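Local coordinates for capsid polyprotein VP90 (Turkey astrovirus 2, PDB 3TS3), which probably self-assembles into the icosahedral astrovirus capsid, this chain being the projection domain that makes up its surface spike, at residues C[5-10]-C[82-87]; C[116-121]-C[190-195]; C[165-170]-C[185-190]. All coordinates share one frame; numbering follows the deposited sequence.

From the N terminus, contact 1 closes the first long loop, bringing residues 5-10, ahead of strand 34-37, against the 82-87 connection between strands 76-81 and 87-90. Contact 2 opens only after that loop has closed; it joins the 116-121 segment to the turn leading into helix 196-202. Contact 3, between strand 164-171 and residues 185-190, is nested inside contact 2 and shares W190 with it, so no loops cross. Contacts 1 and 3 touch where V82 and T83 meet Y165, by two probable hydrogen bonds, and both reach the second subunit. Contacts 1 and 2 lie on opposite sides of the chain's centre, their centres about 25 Å apart.

Contact 1 (C[5-10]-C[82-87]); sequences PLPQAD and VTQTGV
P7 and Q84 make the closest approach between residues 5-10 and 82-87, with their CA atoms 5.8 Å apart. This part of the contact is a meeting of ring carbons with a carbonyl group: P7 CB lies 3.4 Å from Q84 O, and P7 CG is equally close to that oxygen. The oxygen therefore rests against the CB-CG edge of the pyrrolidine ring at van der Waals distance. No hydrogen bond joins the segments.

Apolar contact is added at two points. With chi1 at -175°, Q84 turns its CG away from its own N and sets it beside the proline, 4.1 Å from P7 CB, while the rest of the extended chain continues past the ring. On the buried side, L6 CD1 meets V87 CG1 at 3.7 Å, a methyl-to-methyl touch in which the two side chains cross at about a right angle.

Backbone hydrogen bonds shape each partner separately. Q8 N bonds to P5 O at 2.9 Å and A9 N to L6 O at 3.0 Å, consecutive i to i+3 bonds that wind residues 6-8 into a short 3-10 turn just after the cis peptide bond preceding P5. Across from it, G86 N bonds to V82 O at 3.0 Å, closing a five-residue turn, while the hydroxyl of T85 is tied to I39 O.

The second subunit lies beside the same surface: P7 packs on V96 and Q84 on G95 of that subunit, and L6 makes backbone hydrogen bonds to it. The arrangement is that of an N-terminal 3-10 turn laid on an alpha-turn (i to i+4) in the connection between strands 76-81 and 87-90 of the spike domain's antiparallel sheet, where the second subunit packs against it.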
loop_
_atom_site.group_PDB
_atom_site.type_symbol
_atom_site.label_atom_id
_atom_site.label_comp_id
_atom_site.label_asym_id
_atom_site.label_seq_id
_atom_site.Cartn_x
_atom_site.Cartn_y
_atom_site.Cartn_z
ATOM N N PRO C 5 6.455 -16.160 -3.131
ATOM C CA PRO C 5 6.400 -14.694 -3.046
ATOM C C PRO C 5 6.692 -13.985 -4.368
ATOM O O PRO C 5 7.487 -14.460 -5.163
ATOM C CB PRO C 5 7.481 -14.350 -2.011
ATOM C CG PRO C 5 8.032 -15.618 -1.509
ATOM C CD PRO C 5 7.586 -16.732 -2.385
ATOM N N LEU C 6 6.085 -12.820 -4.558
ATOM C CA LEU C 6 6.143 -12.112 -5.827
ATOM C C LEU C 6 7.542 -11.747 -6.300
ATOM O O LEU C 6 7.790 -11.791 -7.479
ATOM C CB LEU C 6 5.239 -10.873 -5.833
ATOM C CG LEU C 6 3.779 -11.025 -6.246
ATOM C CD1 LEU C 6 3.169 -9.638 -6.344
ATOM C CD2 LEU C 6 3.664 -11.745 -7.576
ATOM N N PRO C 7 8.456 -11.417 -5.396
ATOM C CA PRO C 7 9.807 -11.063 -5.831
ATOM C C PRO C 7 10.450 -12.243 -6.553
ATOM O O PRO C 7 11.334 -12.040 -7.369
ATOM C CB PRO C 7 10.525 -10.755 -4.521
ATOM C CG PRO C 7 9.439 -10.234 -3.639
ATOM C CD PRO C 7 8.259 -11.119 -3.968
ATOM N N GLN C 8 10.008 -13.459 -6.245
ATOM C CA GLN C 8 10.582 -14.658 -6.853
ATOM C C GLN C 8 9.864 -15.111 -8.116
ATOM O O GLN C 8 10.306 -16.023 -8.789
ATOM C CB GLN C 8 10.640 -15.797 -5.830
ATOM C CG GLN C 8 11.304 -15.372 -4.530
ATOM C CD GLN C 8 11.471 -16.492 -3.524
ATOM O OE1 GLN C 8 11.436 -17.659 -3.867
ATOM N NE2 GLN C 8 11.642 -16.123 -2.270
ATOM N N ALA C 9 8.759 -14.464 -8.440
ATOM C CA ALA C 9 7.965 -14.874 -9.584
ATOM C C ALA C 9 8.713 -14.705 -10.896
ATOM O O ALA C 9 9.477 -13.773 -11.061
ATOM C CB ALA C 9 6.649 -14.101 -9.623
ATOM N N ASP C 10 8.470 -15.623 -11.823
ATOM C CA ASP C 10 9.065 -15.550 -13.146
ATOM C C ASP C 10 8.415 -14.414 -13.936
ATOM O O ASP C 10 7.286 -14.033 -13.673
ATOM C CB ASP C 10 8.877 -16.862 -13.904
ATOM C CG ASP C 10 9.730 -17.997 -13.358
ATOM O OD1 ASP C 10 10.651 -17.760 -12.562
ATOM O OD2 ASP C 10 9.452 -19.137 -13.735
ATOM N N VAL C 82 12.632 0.491 -4.376
ATOM C CA VAL C 82 11.404 -0.293 -4.347
ATOM C C VAL C 82 11.456 -1.482 -5.304
ATOM O O VAL C 82 10.456 -2.109 -5.568
ATOM C CB VAL C 82 10.155 0.575 -4.607
ATOM C CG1 VAL C 82 9.948 1.549 -3.458
ATOM C CG2 VAL C 82 10.275 1.308 -5.938
ATOM N N THR C 83 12.643 -1.793 -5.801
ATOM C CA THR C 83 12.773 -2.842 -6.799
ATOM C C THR C 83 12.353 -4.244 -6.364
ATOM O O THR C 83 11.676 -4.940 -7.100
ATOM C CB THR C 83 14.235 -2.938 -7.282
ATOM O OG1 THR C 83 14.726 -1.630 -7.590
ATOM C CG2 THR C 83 14.339 -3.816 -8.509
ATOM N N GLN C 84 12.787 -4.684 -5.194
ATOM C CA GLN C 84 12.469 -6.043 -4.785
ATOM C C GLN C 84 10.989 -6.346 -4.529
ATOM O O GLN C 84 10.475 -7.347 -4.998
ATOM C CB GLN C 84 13.300 -6.449 -3.560
ATOM C CG GLN C 84 13.105 -7.913 -3.164
ATOM C CD GLN C 84 14.132 -8.401 -2.176
ATOM O OE1 GLN C 84 14.494 -7.704 -1.249
ATOM N NE2 GLN C 84 14.594 -9.617 -2.371
ATOM N N THR C 85 10.328 -5.496 -3.750
ATOM C CA THR C 85 8.947 -5.767 -3.355
ATOM C C THR C 85 7.860 -4.950 -4.058
ATOM O O THR C 85 6.686 -5.222 -3.899
ATOM C CB THR C 85 8.777 -5.609 -1.838
ATOM O OG1 THR C 85 8.800 -4.224 -1.485
ATOM C CG2 THR C 85 9.902 -6.325 -1.118
ATOM N N GLY C 86 8.271 -3.965 -4.835
ATOM C CA GLY C 86 7.316 -3.071 -5.454
ATOM C C GLY C 86 6.342 -3.691 -6.438
ATOM O O GLY C 86 6.683 -4.569 -7.207
ATOM N N VAL C 87 5.107 -3.210 -6.393
ATOM C CA VAL C 87 4.078 -3.641 -7.328
ATOM C C VAL C 87 3.246 -2.432 -7.721
ATOM O O VAL C 87 3.227 -1.444 -7.006
ATOM C CB VAL C 87 3.140 -4.711 -6.722
ATOM C CG1 VAL C 87 3.913 -5.968 -6.355
ATOM C CG2 VAL C 87 2.387 -4.155 -5.521
#

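Contact 2 (C[116-121]-C[190-195]); sequences AIQKYY and WSYSDT
The Y192 ring is met over one face by the Q118 amide and at its edge, near the ring plane, by A116 O. Amide and ring planes stand almost perpendicular, 88° apart, and Q118 NE2 lies 3.6 Å from Y192 CE2. Chi1 of -54° sets Q118 CG beside the backbone N, 3.4 Å from Y192 CZ, and the bend at chi2 then turns the amide over the ring face.

The polar link across the contact is the hydrogen bond from Y192 OH to A116 O, 2.7 Å long. Its donor sits above the carbonyl plane, 36° out of it. S145 N supplies a second bond to the same hydroxyl, which thus donates to one backbone group and accepts from another, fixing the end of the side chain on both counts.

Y192 projects from a type I beta turn, S191 to D194, closed by D194 N to S191 O at 3.0 Å. The turn is braced from its flank by W190 NE1, which bonds to D194 O at 2.9 Å with the oxygen close to the indole plane.

T195 then serves as the N-cap of helix 196-202, whose F199 stacks on W190. On the other side, Q118 pairs by backbone with V143 of strand 142-148, the strand that also carries S145; the tyrosine thus joins the turn before the helix to two adjacent strands, 117-119 and 142-148.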
loop_
_atom_site.group_PDB
_atom_site.type_symbol
_atom_site.label_atom_id
_atom_site.label_comp_id
_atom_site.label_asym_id
_atom_site.label_seq_id
_atom_site.Cartn_x
_atom_site.Cartn_y
_atom_site.Cartn_z
ATOM N N ALA C 116 2.939 9.544 -18.680
ATOM C CA ALA C 116 3.511 9.513 -17.336
ATOM C C ALA C 116 5.034 9.515 -17.318
ATOM O O ALA C 116 5.642 10.017 -16.391
ATOM C CB ALA C 116 2.972 8.338 -16.527
ATOM N N ILE C 117 5.645 8.923 -18.334
ATOM C CA ILE C 117 7.080 8.729 -18.306
ATOM C C ILE C 117 7.839 9.825 -19.024
ATOM O O ILE C 117 7.586 10.112 -20.176
ATOM C CB ILE C 117 7.485 7.371 -18.912
ATOM C CG1 ILE C 117 6.660 6.235 -18.307
ATOM C CG2 ILE C 117 8.985 7.141 -18.737
ATOM C CD1 ILE C 117 6.892 4.910 -18.993
ATOM N N GLN C 118 8.801 10.397 -18.320
ATOM C CA GLN C 118 9.623 11.465 -18.864
ATOM C C GLN C 118 11.096 11.089 -18.764
ATOM O O GLN C 118 11.446 10.106 -18.133
ATOM C CB GLN C 118 9.360 12.797 -18.157
ATOM C CG GLN C 118 7.900 13.211 -18.129
ATOM C CD GLN C 118 7.364 13.649 -19.481
ATOM O OE1 GLN C 118 8.113 13.882 -20.415
ATOM N NE2 GLN C 118 6.057 13.778 -19.575
ATOM N N LYS C 119 11.946 11.871 -19.419
ATOM C CA LYS C 119 13.369 11.604 -19.424
ATOM C C LYS C 119 14.023 12.552 -18.454
ATOM O O LYS C 119 13.900 13.752 -18.579
ATOM C CB LYS C 119 13.952 11.821 -20.821
ATOM C CG LYS C 119 13.473 10.817 -21.850
ATOM C CD LYS C 119 14.011 11.121 -23.232
ATOM C CE LYS C 119 13.634 10.034 -24.218
ATOM N NZ LYS C 119 14.417 10.130 -25.472
ATOM N N TYR C 120 14.738 11.998 -17.488
ATOM C CA TYR C 120 15.345 12.819 -16.461
ATOM C C TYR C 120 16.329 13.824 -17.062
ATOM O O TYR C 120 17.099 13.497 -17.949
ATOM C CB TYR C 120 16.041 11.935 -15.428
ATOM C CG TYR C 120 16.882 12.702 -14.446
ATOM C CD1 TYR C 120 16.303 13.567 -13.533
ATOM C CD2 TYR C 120 18.255 12.568 -14.439
ATOM C CE1 TYR C 120 17.064 14.266 -12.644
ATOM C CE2 TYR C 120 19.029 13.270 -13.553
ATOM C CZ TYR C 120 18.427 14.118 -12.654
ATOM O OH TYR C 120 19.187 14.823 -11.765
ATOM N N TYR C 121 16.264 15.062 -16.587
ATOM C CA TYR C 121 17.158 16.107 -17.049
ATOM C C TYR C 121 17.807 16.806 -15.855
ATOM O O TYR C 121 17.151 17.529 -15.123
ATOM C CB TYR C 121 16.350 17.111 -17.871
ATOM C CG TYR C 121 17.170 18.120 -18.650
ATOM C CD1 TYR C 121 17.962 17.729 -19.717
ATOM C CD2 TYR C 121 17.118 19.465 -18.336
ATOM C CE1 TYR C 121 18.698 18.658 -20.435
ATOM C CE2 TYR C 121 17.842 20.395 -19.041
ATOM C CZ TYR C 121 18.631 19.992 -20.086
ATOM O OH TYR C 121 19.351 20.934 -20.783
ATOM N N TRP C 190 0.839 11.258 -10.683
ATOM C CA TRP C 190 0.318 12.611 -10.635
ATOM C C TRP C 190 0.545 13.245 -12.000
ATOM O O TRP C 190 1.675 13.426 -12.426
ATOM C CB TRP C 190 1.094 13.328 -9.530
ATOM C CG TRP C 190 0.836 14.782 -9.282
ATOM C CD1 TRP C 190 0.557 15.744 -10.198
ATOM C CD2 TRP C 190 0.907 15.443 -8.013
ATOM N NE1 TRP C 190 0.420 16.960 -9.578
ATOM C CE2 TRP C 190 0.638 16.803 -8.237
ATOM C CE3 TRP C 190 1.167 15.013 -6.712
ATOM C CZ2 TRP C 190 0.615 17.733 -7.208
ATOM C CZ3 TRP C 190 1.142 15.939 -5.692
ATOM C CH2 TRP C 190 0.875 17.282 -5.947
ATOM N N SER C 191 -0.546 13.587 -12.670
ATOM C CA SER C 191 -0.494 14.143 -14.016
ATOM C C SER C 191 0.283 15.452 -14.058
ATOM O O SER C 191 0.167 16.270 -13.174
ATOM C CB SER C 191 -1.917 14.385 -14.519
ATOM O OG SER C 191 -1.906 15.188 -15.676
ATOM N N TYR C 192 1.048 15.644 -15.123
ATOM C CA TYR C 192 1.886 16.833 -15.259
ATOM C C TYR C 192 1.073 18.128 -15.328
ATOM O O TYR C 192 1.588 19.191 -15.056
ATOM C CB TYR C 192 2.895 16.681 -16.409
ATOM C CG TYR C 192 3.858 15.545 -16.147
ATOM C CD1 TYR C 192 4.970 15.724 -15.341
ATOM C CD2 TYR C 192 3.625 14.284 -16.663
ATOM C CE1 TYR C 192 5.827 14.681 -15.069
ATOM C CE2 TYR C 192 4.473 13.243 -16.399
ATOM C CZ TYR C 192 5.571 13.443 -15.606
ATOM O OH TYR C 192 6.415 12.400 -15.347
ATOM N N SER C 193 -0.201 18.021 -15.672
ATOM C CA SER C 193 -1.064 19.195 -15.741
ATOM C C SER C 193 -1.861 19.489 -14.463
ATOM O O SER C 193 -2.625 20.440 -14.417
ATOM C CB SER C 193 -2.003 19.089 -16.939
ATOM O OG SER C 193 -2.582 17.809 -17.005
ATOM N N ASP C 194 -1.679 18.674 -13.430
ATOM C CA ASP C 194 -2.437 18.822 -12.191
ATOM C C ASP C 194 -1.693 19.588 -11.109
ATOM O O ASP C 194 -0.521 19.355 -10.857
ATOM C CB ASP C 194 -2.802 17.452 -11.595
ATOM C CG ASP C 194 -4.059 16.860 -12.186
ATOM O OD1 ASP C 194 -4.644 17.479 -13.081
ATOM O OD2 ASP C 194 -4.457 15.767 -11.736
ATOM N N THR C 195 -2.417 20.488 -10.458
ATOM C CA THR C 195 -1.958 21.169 -9.269
ATOM C C THR C 195 -2.171 20.175 -8.140
ATOM O O THR C 195 -2.742 19.120 -8.354
ATOM C CB THR C 195 -2.796 22.407 -8.955
ATOM O OG1 THR C 195 -4.142 22.005 -8.696
ATOM C CG2 THR C 195 -2.778 23.382 -10.110
#

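Contact 3 (C[165-170]-C[185-190])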
loop_
_atom_site.group_PDB
_atom_site.type_symbol
_atom_site.label_atom_id
_atom_site.label_comp_id
_atom_site.label_asym_id
_atom_site.label_seq_id
_atom_site.Cartn_x
_atom_site.Cartn_y
_atom_site.Cartn_z
ATOM N N TYR C 165 14.503 0.686 -9.264
ATOM C CA TYR C 165 13.431 1.665 -9.215
ATOM C C TYR C 165 13.637 2.445 -7.928
ATOM O O TYR C 165 13.638 1.885 -6.845
ATOM C CB TYR C 165 12.069 0.977 -9.181
ATOM C CG TYR C 165 11.668 0.295 -10.467
ATOM C CD1 TYR C 165 12.069 -0.997 -10.749
ATOM C CD2 TYR C 165 10.867 0.943 -11.381
ATOM C CE1 TYR C 165 11.691 -1.611 -11.916
ATOM C CE2 TYR C 165 10.494 0.346 -12.536
ATOM C CZ TYR C 165 10.901 -0.939 -12.796
ATOM O OH TYR C 165 10.517 -1.529 -13.957
ATOM N N ILE C 166 13.835 3.746 -8.072
ATOM C CA ILE C 166 14.153 4.585 -6.944
ATOM C C ILE C 166 13.011 5.526 -6.631
ATOM O O ILE C 166 12.620 6.319 -7.462
ATOM C CB ILE C 166 15.398 5.432 -7.254
ATOM C CG1 ILE C 166 16.573 4.523 -7.609
ATOM C CG2 ILE C 166 15.729 6.349 -6.096
ATOM C CD1 ILE C 166 16.992 3.616 -6.477
ATOM N N LEU C 167 12.493 5.441 -5.417
ATOM C CA LEU C 167 11.417 6.323 -5.011
ATOM C C LEU C 167 12.031 7.470 -4.216
ATOM O O LEU C 167 12.663 7.252 -3.205
ATOM C CB LEU C 167 10.413 5.552 -4.157
ATOM C CG LEU C 167 9.237 6.354 -3.600
ATOM C CD1 LEU C 167 8.347 6.895 -4.702
ATOM C CD2 LEU C 167 8.449 5.510 -2.624
ATOM N N PHE C 168 11.854 8.691 -4.708
ATOM C CA PHE C 168 12.488 9.859 -4.115
ATOM C C PHE C 168 11.440 10.816 -3.570
ATOM O O PHE C 168 10.575 11.262 -4.295
ATOM C CB PHE C 168 13.348 10.547 -5.185
ATOM C CG PHE C 168 13.918 11.869 -4.760
ATOM C CD1 PHE C 168 14.904 11.925 -3.809
ATOM C CD2 PHE C 168 13.487 13.049 -5.333
ATOM C CE1 PHE C 168 15.441 13.118 -3.424
ATOM C CE2 PHE C 168 14.021 14.251 -4.940
ATOM C CZ PHE C 168 14.992 14.285 -3.987
ATOM N N PHE C 169 11.525 11.096 -2.276
ATOM C CA PHE C 169 10.549 11.946 -1.623
ATOM C C PHE C 169 11.117 12.567 -0.357
ATOM O O PHE C 169 12.101 12.095 0.180
ATOM C CB PHE C 169 9.301 11.117 -1.289
ATOM C CG PHE C 169 9.562 9.992 -0.337
ATOM C CD1 PHE C 169 9.251 10.121 0.996
ATOM C CD2 PHE C 169 10.133 8.818 -0.772
ATOM C CE1 PHE C 169 9.491 9.110 1.864
ATOM C CE2 PHE C 169 10.374 7.800 0.100
ATOM C CZ PHE C 169 10.044 7.939 1.416
ATOM N N SER C 170 10.485 13.629 0.123
ATOM C CA SER C 170 10.905 14.240 1.371
ATOM C C SER C 170 9.955 13.862 2.503
ATOM O O SER C 170 8.843 13.428 2.265
ATOM C CB SER C 170 10.977 15.763 1.250
ATOM O OG SER C 170 9.685 16.323 1.132
ATOM N N LEU C 185 3.469 5.572 2.943
ATOM C CA LEU C 185 2.164 5.839 2.364
ATOM C C LEU C 185 2.155 5.310 0.941
ATOM O O LEU C 185 3.192 5.070 0.362
ATOM C CB LEU C 185 1.901 7.343 2.314
ATOM C CG LEU C 185 1.938 8.104 3.637
ATOM C CD1 LEU C 185 1.706 9.585 3.389
ATOM C CD2 LEU C 185 0.921 7.558 4.598
ATOM N N TYR C 186 0.962 5.115 0.399
ATOM C CA TYR C 186 0.808 4.730 -0.990
ATOM C C TYR C 186 1.208 5.923 -1.845
ATOM O O TYR C 186 1.012 7.057 -1.451
ATOM C CB TYR C 186 -0.651 4.401 -1.318
ATOM C CG TYR C 186 -1.177 3.061 -0.849
ATOM C CD1 TYR C 186 -0.832 1.886 -1.490
ATOM C CD2 TYR C 186 -2.058 2.988 0.206
ATOM C CE1 TYR C 186 -1.345 0.674 -1.064
ATOM C CE2 TYR C 186 -2.564 1.794 0.635
ATOM C CZ TYR C 186 -2.217 0.643 -0.004
ATOM O OH TYR C 186 -2.749 -0.538 0.443
ATOM N N PHE C 187 1.734 5.650 -3.025
ATOM C CA PHE C 187 2.063 6.686 -3.985
ATOM C C PHE C 187 1.262 6.418 -5.241
ATOM O O PHE C 187 1.136 5.284 -5.655
ATOM C CB PHE C 187 3.565 6.718 -4.289
ATOM C CG PHE C 187 4.374 7.405 -3.231
ATOM C CD1 PHE C 187 4.724 6.752 -2.076
ATOM C CD2 PHE C 187 4.762 8.716 -3.391
ATOM C CE1 PHE C 187 5.457 7.389 -1.112
ATOM C CE2 PHE C 187 5.486 9.351 -2.425
ATOM C CZ PHE C 187 5.841 8.693 -1.293
ATOM N N TRP C 188 0.717 7.477 -5.825
ATOM C CA TRP C 188 -0.088 7.379 -7.032
ATOM C C TRP C 188 0.455 8.330 -8.103
ATOM O O TRP C 188 1.006 9.370 -7.783
ATOM C CB TRP C 188 -1.540 7.743 -6.718
ATOM C CG TRP C 188 -2.286 6.754 -5.861
ATOM C CD1 TRP C 188 -2.253 6.657 -4.501
ATOM C CD2 TRP C 188 -3.207 5.761 -6.312
ATOM N NE1 TRP C 188 -3.086 5.652 -4.081
ATOM C CE2 TRP C 188 -3.689 5.093 -5.175
ATOM C CE3 TRP C 188 -3.673 5.374 -7.567
ATOM C CZ2 TRP C 188 -4.596 4.057 -5.255
ATOM C CZ3 TRP C 188 -4.578 4.354 -7.643
ATOM C CH2 TRP C 188 -5.029 3.703 -6.496
ATOM N N ASN C 189 0.309 7.974 -9.375
ATOM C CA ASN C 189 0.818 8.857 -10.417
ATOM C C ASN C 189 0.085 10.200 -10.445
ATOM O O ASN C 189 -1.107 10.279 -10.214
ATOM C CB ASN C 189 0.843 8.183 -11.792
ATOM C CG ASN C 189 -0.508 8.167 -12.460
ATOM O OD1 ASN C 189 -1.396 7.446 -12.055
ATOM N ND2 ASN C 189 -0.654 8.955 -13.508
ATOM N N TRP C 190 0.839 11.258 -10.683
ATOM C CA TRP C 190 0.318 12.611 -10.635
ATOM C C TRP C 190 0.545 13.245 -12.000
ATOM O O TRP C 190 1.675 13.426 -12.426
ATOM C CB TRP C 190 1.094 13.328 -9.530
ATOM C CG TRP C 190 0.836 14.782 -9.282
ATOM C CD1 TRP C 190 0.557 15.744 -10.198
ATOM C CD2 TRP C 190 0.907 15.443 -8.013
ATOM N NE1 TRP C 190 0.420 16.960 -9.578
ATOM C CE2 TRP C 190 0.638 16.803 -8.237
ATOM C CE3 TRP C 190 1.167 15.013 -6.712
ATOM C CZ2 TRP C 190 0.615 17.733 -7.208
ATOM C CZ3 TRP C 190 1.142 15.939 -5.692
ATOM C CH2 TRP C 190 0.875 17.282 -5.947
#
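L167 and F187 face each other because the leucine CG points away from its own N, trans across the CA-CB bond, while the phenylalanine CG stands beside its N, anti to the carbonyl carbon. F169 comes in by a different route: chi1 of 62° places its CG between N and the carbonyl carbon and turns the ring toward F187.

Both leucine methyls lie over the same face of the F187 ring. L167 CD1 stands over the ring centre, whereas L167 CD2 makes the nearest contact, 3.8 Å from F187 CE1. The CD2 approach is a CH-pi interaction, 27° off the ring normal. The rings of F169 and F187 meet obliquely, their planes at 55°, with F187 CZ over a face of F169 and 4.1 Å from F169 CG.

Strands 164-171 and 187-189 are not hydrogen-bonded to one another; the CA atoms of L167 and F187 are 9.4 Å apart, and the side chains fill that span. L36, L80 and M146 from adjoining strands extend the cluster.

All three touching residues are buried and the contact has no hydrogen bond or charge pair, which implies cohesion by dispersion and exclusion of water in the spike's core.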